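Local coordinates for hypothetical protein Atu0120 (Agrobacterium tumefaciens, PDB 2I6H) that is of unknown function but belongs to the DUF924 family of bacterial proteins and folds into helices joined by loops, with no strands, at residues D91-R95 / N96-G100; Q149-C152 / D153-P157; H181-I185 / L186-T190. One frame throughout, in Å; residues are numbered along the deposited sequence. Where two conformers were deposited one is given.

How the interactions relate
All three are local contacts within the DUF924 region of one chain built of helices and loops: interaction 1 closes helix 80-97, interaction 2 lies in the later turns of helix 145-155, and interaction 3 closes the short helix 183-186. Interactions 1 and 3 have centres about 17 Å apart and touch: Arg-95 NH1 stands 3.7 Å from Arg-182 NH2, two like charges that also have partners in Asp-108 and the carbonyl of His-141, and Gly-100 O packs on Ile-185 CG1. Interaction 2 lies on the opposite side of the chain's centre from interaction 1, their nearest atoms about 10 Å apart, and about 12 Å from interaction 3. A calcium ion sits about 9 Å from the Cys-152 side chain.

Interaction 1 of 3, residues D91-R95 / N96-G100; sequences DQFPR and NCFRG
Phe-93 meets Cys-97 and Phe-98 where helix 80-97 runs out, in a sulfur-aromatic contact one turn apart joined to an offset edge-to-face ring pair. From its CB, Phe-93 sends CG anti to the backbone N (chi1 -175°), which carries the ring along the helix toward its C-terminal end. CD1 and CE1 lie under Cys-97 SG, which sits 3.8 Å from the ring centroid and 14° off its normal; Cys-97 CB covers the same face nearer CE2. That CE2 also reaches Phe-98 CZ at 3.7 Å, in the plane of the Phe-93 ring, and the two ring planes stand at 75°. The ring CZ ends beneath both SG and CB of Cys-97. His-65 and Phe-57 of helix 51-69 extend the aromatic cluster. The next residue, Pro-94, lays CB against Phe-98 CD2 at 3.8 Å, while its carbonyl accepts Phe-98 N at 2.9 Å as the chain leaves helical geometry.

On the polar side, Arg-95 NH2 bonds Asp-91 O at 3.0 Å, in the carbonyl plane, and NH1 salt-bridges Asp-108. Asp-54 holds Asn-96 ND2 and Arg-99 NE. One water lies 2.7 Å from both Gln-92 OE1 and Asn-96 OD1.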
# COMPACT_ATOMS: atom_id res chain seq x y z
N ASP A 91 -5.95 1.34 -18.07
CA ASP A 91 -5.68 2.05 -16.83
C ASP A 91 -4.21 1.98 -16.41
O ASP A 91 -3.64 2.99 -15.98
CB ASP A 91 -6.59 1.51 -15.70
CG ASP A 91 -6.37 2.26 -14.36
OD1 ASP A 91 -6.87 3.41 -14.21
OD2 ASP A 91 -5.66 1.69 -13.50
N GLN A 92 -3.61 0.79 -16.49
CA GLN A 92 -2.21 0.64 -16.07
C GLN A 92 -1.18 1.02 -17.13
O GLN A 92 -0.28 1.86 -16.87
CB GLN A 92 -1.95 -0.78 -15.56
CG GLN A 92 -2.72 -1.09 -14.29
CD GLN A 92 -2.22 -0.25 -13.15
OE1 GLN A 92 -1.12 -0.46 -12.67
NE2 GLN A 92 -3.05 0.73 -12.71
N PHE A 93 -1.31 0.42 -18.30
CA PHE A 93 -0.38 0.68 -19.43
C PHE A 93 -0.03 2.18 -19.64
O PHE A 93 1.16 2.53 -19.72
CB PHE A 93 -0.91 0.03 -20.72
CG PHE A 93 0.05 0.15 -21.89
CD1 PHE A 93 0.92 -0.94 -22.20
CD2 PHE A 93 0.11 1.32 -22.66
CE1 PHE A 93 1.82 -0.84 -23.29
CE2 PHE A 93 1.00 1.43 -23.75
CZ PHE A 93 1.88 0.34 -24.07
N PRO A 94 -1.04 3.08 -19.70
CA PRO A 94 -0.74 4.50 -19.93
C PRO A 94 0.11 5.11 -18.82
O PRO A 94 0.97 5.96 -19.09
CB PRO A 94 -2.14 5.18 -19.91
CG PRO A 94 -3.10 4.10 -20.21
CD PRO A 94 -2.50 2.85 -19.58
N ARG A 95 -0.10 4.64 -17.58
CA ARG A 95 0.67 5.14 -16.44
C ARG A 95 2.12 4.63 -16.40
O ARG A 95 3.01 5.30 -15.84
CB ARG A 95 -0.08 4.84 -15.14
CG ARG A 95 -1.39 5.63 -15.03
CD ARG A 95 -2.29 5.23 -13.84
NE ARG A 95 -3.24 6.34 -13.69
CZ ARG A 95 -4.25 6.60 -14.54
NH1 ARG A 95 -4.98 7.70 -14.36
NH2 ARG A 95 -4.58 5.77 -15.55
N ASN A 96 2.36 3.46 -16.98
CA ASN A 96 3.73 2.97 -17.15
C ASN A 96 4.41 3.56 -18.37
O ASN A 96 5.62 3.84 -18.33
CB ASN A 96 3.76 1.45 -17.30
CG ASN A 96 3.37 0.73 -16.03
OD1 ASN A 96 2.19 0.34 -15.86
ND2 ASN A 96 4.35 0.59 -15.10
N CYS A 97 3.67 3.71 -19.46
CA CYS A 97 4.30 3.88 -20.78
C CYS A 97 4.16 5.25 -21.41
O CYS A 97 4.83 5.51 -22.43
CB CYS A 97 3.81 2.80 -21.76
SG CYS A 97 4.15 1.10 -21.12
N PHE A 98 3.29 6.10 -20.86
CA PHE A 98 3.09 7.45 -21.44
C PHE A 98 3.39 8.56 -20.41
O PHE A 98 2.84 9.66 -20.50
CB PHE A 98 1.67 7.65 -21.98
CG PHE A 98 1.21 6.64 -22.98
CD1 PHE A 98 2.06 6.17 -24.02
CD2 PHE A 98 -0.10 6.18 -22.93
CE1 PHE A 98 1.58 5.24 -24.98
CE2 PHE A 98 -0.60 5.28 -23.88
CZ PHE A 98 0.21 4.82 -24.92
N ARG A 99 4.30 8.26 -19.47
CA ARG A 99 4.57 9.13 -18.32
C ARG A 99 4.86 10.57 -18.74
O ARG A 99 5.49 10.79 -19.76
CB ARG A 99 5.77 8.61 -17.53
CG ARG A 99 5.51 7.31 -16.79
CD ARG A 99 6.79 6.83 -16.09
NE ARG A 99 6.65 5.46 -15.60
CZ ARG A 99 6.05 5.10 -14.46
NH1 ARG A 99 5.47 6.00 -13.66
NH2 ARG A 99 5.99 3.80 -14.13
N GLY A 100 4.37 11.54 -17.96
CA GLY A 100 4.70 12.95 -18.21
C GLY A 100 3.92 13.61 -19.33
O GLY A 100 4.22 14.76 -19.70
O HOH W 1 1.37 0.48 -13.31

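Interaction 2 of 3, residues Q149-C152 / D153-P157; sequences QRAC and DLNQP
Backbone bonds of the regular i to i+4 kind tie Asp-153 N to Gln-149 O at 3.1 Å and Leu-154 N to Arg-150 O at 2.9 Å. A third, from Asn-155 N, ends on Ala-151 O, and there a side-chain bond joins it. Asn-155 ND2 reaches that oxygen at 2.8 Å with an N-H...O angle of 161°, coming from the face of the carbonyl plane opposite to the one Asn-155 N uses. The oxygen lies close to the amide plane of Asn-155. One residue thus supplies two donors, main-chain and side-chain, to one acceptor. With CG beside the backbone N (chi1 -78°), the amide folds back over the preceding turn. These are late turns of alpha-helix 145-155; Gln-156 N meets Cys-152 O in a weak bond, 3.0 Å long with an angle of 122°.

On the flank facing Phe-139 and Ile-119, Leu-154 CD1 rests 3.9 Å from Arg-150 CG. The arginine chain is extended from CG to NE and carries its NH1 past the leucine into a salt bridge with Asp-116. Another flank meets helix 160-176: Cys-152 packs on Glu-167 and Arg-170, and Asn-155 on Tyr-162 and Ala-166.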
# COMPACT_ATOMS: atom_id res chain seq x y z
N GLN A 149 -16.12 7.74 -4.37
CA GLN A 149 -16.88 7.09 -3.32
C GLN A 149 -17.05 5.63 -3.67
O GLN A 149 -16.93 4.77 -2.79
CB GLN A 149 -18.21 7.80 -3.13
CG GLN A 149 -17.93 9.22 -2.67
CD GLN A 149 -19.12 9.83 -2.04
OE1 GLN A 149 -20.23 9.31 -2.17
NE2 GLN A 149 -18.91 10.97 -1.38
N ARG A 150 -17.29 5.35 -4.94
CA ARG A 150 -17.38 3.98 -5.41
C ARG A 150 -16.06 3.22 -5.20
O ARG A 150 -16.09 2.07 -4.73
CB ARG A 150 -17.77 3.93 -6.88
CG ARG A 150 -18.13 2.54 -7.33
CD ARG A 150 -18.57 2.53 -8.79
NE ARG A 150 -19.08 1.20 -9.11
CZ ARG A 150 -19.49 0.84 -10.32
NH1 ARG A 150 -19.44 1.71 -11.32
NH2 ARG A 150 -19.96 -0.39 -10.52
N ALA A 151 -14.93 3.87 -5.50
CA ALA A 151 -13.62 3.26 -5.24
C ALA A 151 -13.44 2.89 -3.78
O ALA A 151 -12.96 1.78 -3.48
CB ALA A 151 -12.47 4.23 -5.66
N CYS A 152 -13.80 3.79 -2.87
CA CYS A 152 -13.64 3.49 -1.43
C CYS A 152 -14.53 2.30 -1.01
O CYS A 152 -14.08 1.41 -0.27
CB CYS A 152 -13.85 4.75 -0.58
SG CYS A 152 -12.56 5.99 -0.89
N ASP A 153 -15.77 2.25 -1.50
CA ASP A 153 -16.68 1.14 -1.19
C ASP A 153 -16.12 -0.17 -1.71
O ASP A 153 -16.14 -1.19 -1.03
CB ASP A 153 -18.03 1.37 -1.88
CG ASP A 153 -18.85 2.50 -1.21
OD1 ASP A 153 -18.50 2.94 -0.10
OD2 ASP A 153 -19.83 2.95 -1.84
N LEU A 154 -15.59 -0.14 -2.93
CA LEU A 154 -15.06 -1.36 -3.53
C LEU A 154 -13.81 -1.86 -2.82
O LEU A 154 -13.60 -3.07 -2.71
CB LEU A 154 -14.79 -1.12 -5.02
CG LEU A 154 -16.04 -1.00 -5.90
CD1 LEU A 154 -15.62 -0.44 -7.25
CD2 LEU A 154 -16.75 -2.36 -6.03
N ASN A 155 -12.99 -0.93 -2.32
CA ASN A 155 -11.75 -1.32 -1.62
C ASN A 155 -11.97 -1.69 -0.14
O ASN A 155 -11.06 -2.25 0.50
CB ASN A 155 -10.68 -0.23 -1.72
CG ASN A 155 -9.98 -0.20 -3.09
OD1 ASN A 155 -8.99 -0.94 -3.34
ND2 ASN A 155 -10.46 0.66 -3.99
N GLN A 156 -13.14 -1.38 0.41
CA GLN A 156 -13.37 -1.68 1.83
C GLN A 156 -13.09 -3.16 2.16
O GLN A 156 -12.32 -3.44 3.11
CB GLN A 156 -14.75 -1.18 2.31
CG GLN A 156 -14.98 -1.25 3.82
CD GLN A 156 -14.74 0.07 4.57
OE1 GLN A 156 -14.65 1.16 3.96
NE2 GLN A 156 -14.66 -0.02 5.90
N PRO A 157 -13.69 -4.12 1.40
CA PRO A 157 -13.37 -5.54 1.68
C PRO A 157 -11.91 -5.90 1.51
O PRO A 157 -11.43 -6.81 2.17
CB PRO A 157 -14.15 -6.33 0.63
CG PRO A 157 -15.08 -5.36 -0.02
CD PRO A 157 -14.71 -3.97 0.32

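Interaction 3 of 3, residues H181-I185 / L186-T190; sequences HRNGI and LLRET
Asn-183 OD1 is gripped by two nitrogens of Arg-188: NE at 3.0 Å and NH1 at 3.2 Å. The oxygen lies at the edge of the guanidinium, close to its plane, so both N-H groups converge on it; the NE bond is the straighter, with an N-H...O angle of 153°. The amide and guanidinium planes are 76° apart, and the two side chains cross at about a right angle. Arg-188 achieves this by bending at chi3 (-72°), which turns NE and NH1 back over the short helix, while NH2 goes on to a salt bridge with Glu-143. The other end of the same amide is held too. Asn-183 ND2 donates to Thr-190 OG1 at 3.0 Å, the acceptor near the amide plane, and it also bonds Glu-194 of helix 192-199. With both ends bonded, the rotation of this buried amide is fixed.

The backbone beneath forms a Schellman motif at the end of helix 183-186. Leu-187 takes positive phi, and Arg-188 N turns back to Asn-183 O at 2.9 Å. Leu-187 N donates to Gly-184 O at 3.3 Å, from well above the carbonyl plane. Three bonds join Asn-183 to Arg-188, one to its main-chain oxygen and two to OD1.

Leu-186 CD1 lies over one face of the Arg-188 guanidinium, 3.5 Å above its plane and offset toward the rim, and it also touches Arg-182 CB. The Arg-182 chain then runs extended away from the contact, its NH2 bonding the carbonyl of His-141. Further out, Leu-187 CD1 approaches Ile-185 O at 3.4 Å.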
# COMPACT_ATOMS: atom_id res chain seq x y z
N HIS A 181 -1.99 17.73 -9.35
CA HIS A 181 -0.73 17.28 -9.97
C HIS A 181 -0.83 17.18 -11.51
O HIS A 181 0.20 17.21 -12.19
CB HIS A 181 -0.24 15.96 -9.37
CG HIS A 181 0.55 16.13 -8.09
ND1 HIS A 181 1.82 16.68 -8.07
CD2 HIS A 181 0.26 15.81 -6.81
CE1 HIS A 181 2.27 16.69 -6.83
NE2 HIS A 181 1.35 16.17 -6.04
N ARG A 182 -2.05 17.07 -12.06
CA ARG A 182 -2.23 16.94 -13.52
C ARG A 182 -2.29 18.28 -14.25
O ARG A 182 -2.34 18.30 -15.49
CB ARG A 182 -3.52 16.18 -13.83
CG ARG A 182 -3.55 14.78 -13.22
CD ARG A 182 -4.83 14.07 -13.65
NE ARG A 182 -4.97 12.78 -12.99
CZ ARG A 182 -5.97 11.93 -13.27
NH1 ARG A 182 -6.88 12.26 -14.19
NH2 ARG A 182 -6.05 10.75 -12.65
N ASN A 183 -2.36 19.37 -13.50
CA ASN A 183 -2.65 20.71 -14.07
C ASN A 183 -1.67 21.14 -15.15
O ASN A 183 -2.08 21.66 -16.20
CB ASN A 183 -2.73 21.79 -12.97
CG ASN A 183 -3.93 21.64 -12.11
OD1 ASN A 183 -4.80 20.79 -12.37
ND2 ASN A 183 -4.02 22.46 -11.06
N GLY A 184 -0.38 20.89 -14.91
CA GLY A 184 0.65 21.28 -15.89
C GLY A 184 0.46 20.54 -17.20
O GLY A 184 0.44 21.14 -18.29
N ILE A 185 0.30 19.22 -17.09
CA ILE A 185 0.18 18.37 -18.27
C ILE A 185 -1.12 18.69 -19.04
O ILE A 185 -1.18 18.60 -20.28
CB ILE A 185 0.15 16.87 -17.84
CG1 ILE A 185 1.53 16.44 -17.34
CG2 ILE A 185 -0.30 15.97 -19.00
CD1 ILE A 185 1.46 15.15 -16.48
N LEU A 186 -2.17 19.03 -18.31
CA LEU A 186 -3.46 19.31 -18.93
C LEU A 186 -3.69 20.79 -19.24
O LEU A 186 -4.77 21.16 -19.71
CB LEU A 186 -4.59 18.78 -18.07
CG LEU A 186 -4.63 17.23 -17.95
CD1 LEU A 186 -5.75 16.86 -17.00
CD2 LEU A 186 -4.80 16.47 -19.30
N LEU A 187 -2.71 21.64 -18.94
CA LEU A 187 -2.83 23.09 -19.24
C LEU A 187 -4.03 23.74 -18.53
O LEU A 187 -4.72 24.59 -19.11
CB LEU A 187 -2.85 23.35 -20.77
CG LEU A 187 -1.55 23.09 -21.54
CD1 LEU A 187 -1.39 21.63 -21.87
CD2 LEU A 187 -1.54 23.87 -22.85
N ARG A 188 -4.25 23.34 -17.28
CA ARG A 188 -5.27 23.94 -16.42
C ARG A 188 -4.63 24.93 -15.49
O ARG A 188 -3.50 24.75 -15.03
CB ARG A 188 -5.97 22.86 -15.57
CG ARG A 188 -6.33 21.66 -16.36
CD ARG A 188 -7.28 20.72 -15.63
NE ARG A 188 -6.67 19.98 -14.53
CZ ARG A 188 -7.10 18.78 -14.14
NH1 ARG A 188 -6.51 18.15 -13.13
NH2 ARG A 188 -8.11 18.19 -14.79
N GLU A 189 -5.39 25.98 -15.19
CA GLU A 189 -4.95 27.02 -14.29
C GLU A 189 -5.06 26.55 -12.85
O GLU A 189 -6.13 26.18 -12.38
CB GLU A 189 -5.78 28.30 -14.50
CG GLU A 189 -5.68 28.89 -15.91
CD GLU A 189 -6.41 30.21 -16.02
OE1 GLU A 189 -6.04 31.17 -15.30
OE2 GLU A 189 -7.37 30.30 -16.83
N THR A 190 -3.92 26.56 -12.17
CA THR A 190 -3.77 26.10 -10.81
C THR A 190 -4.30 27.18 -9.88
O THR A 190 -3.95 28.35 -10.03
CB THR A 190 -2.29 25.81 -10.56
OG1 THR A 190 -1.93 24.64 -11.32
CG2 THR A 190 -1.99 25.56 -9.11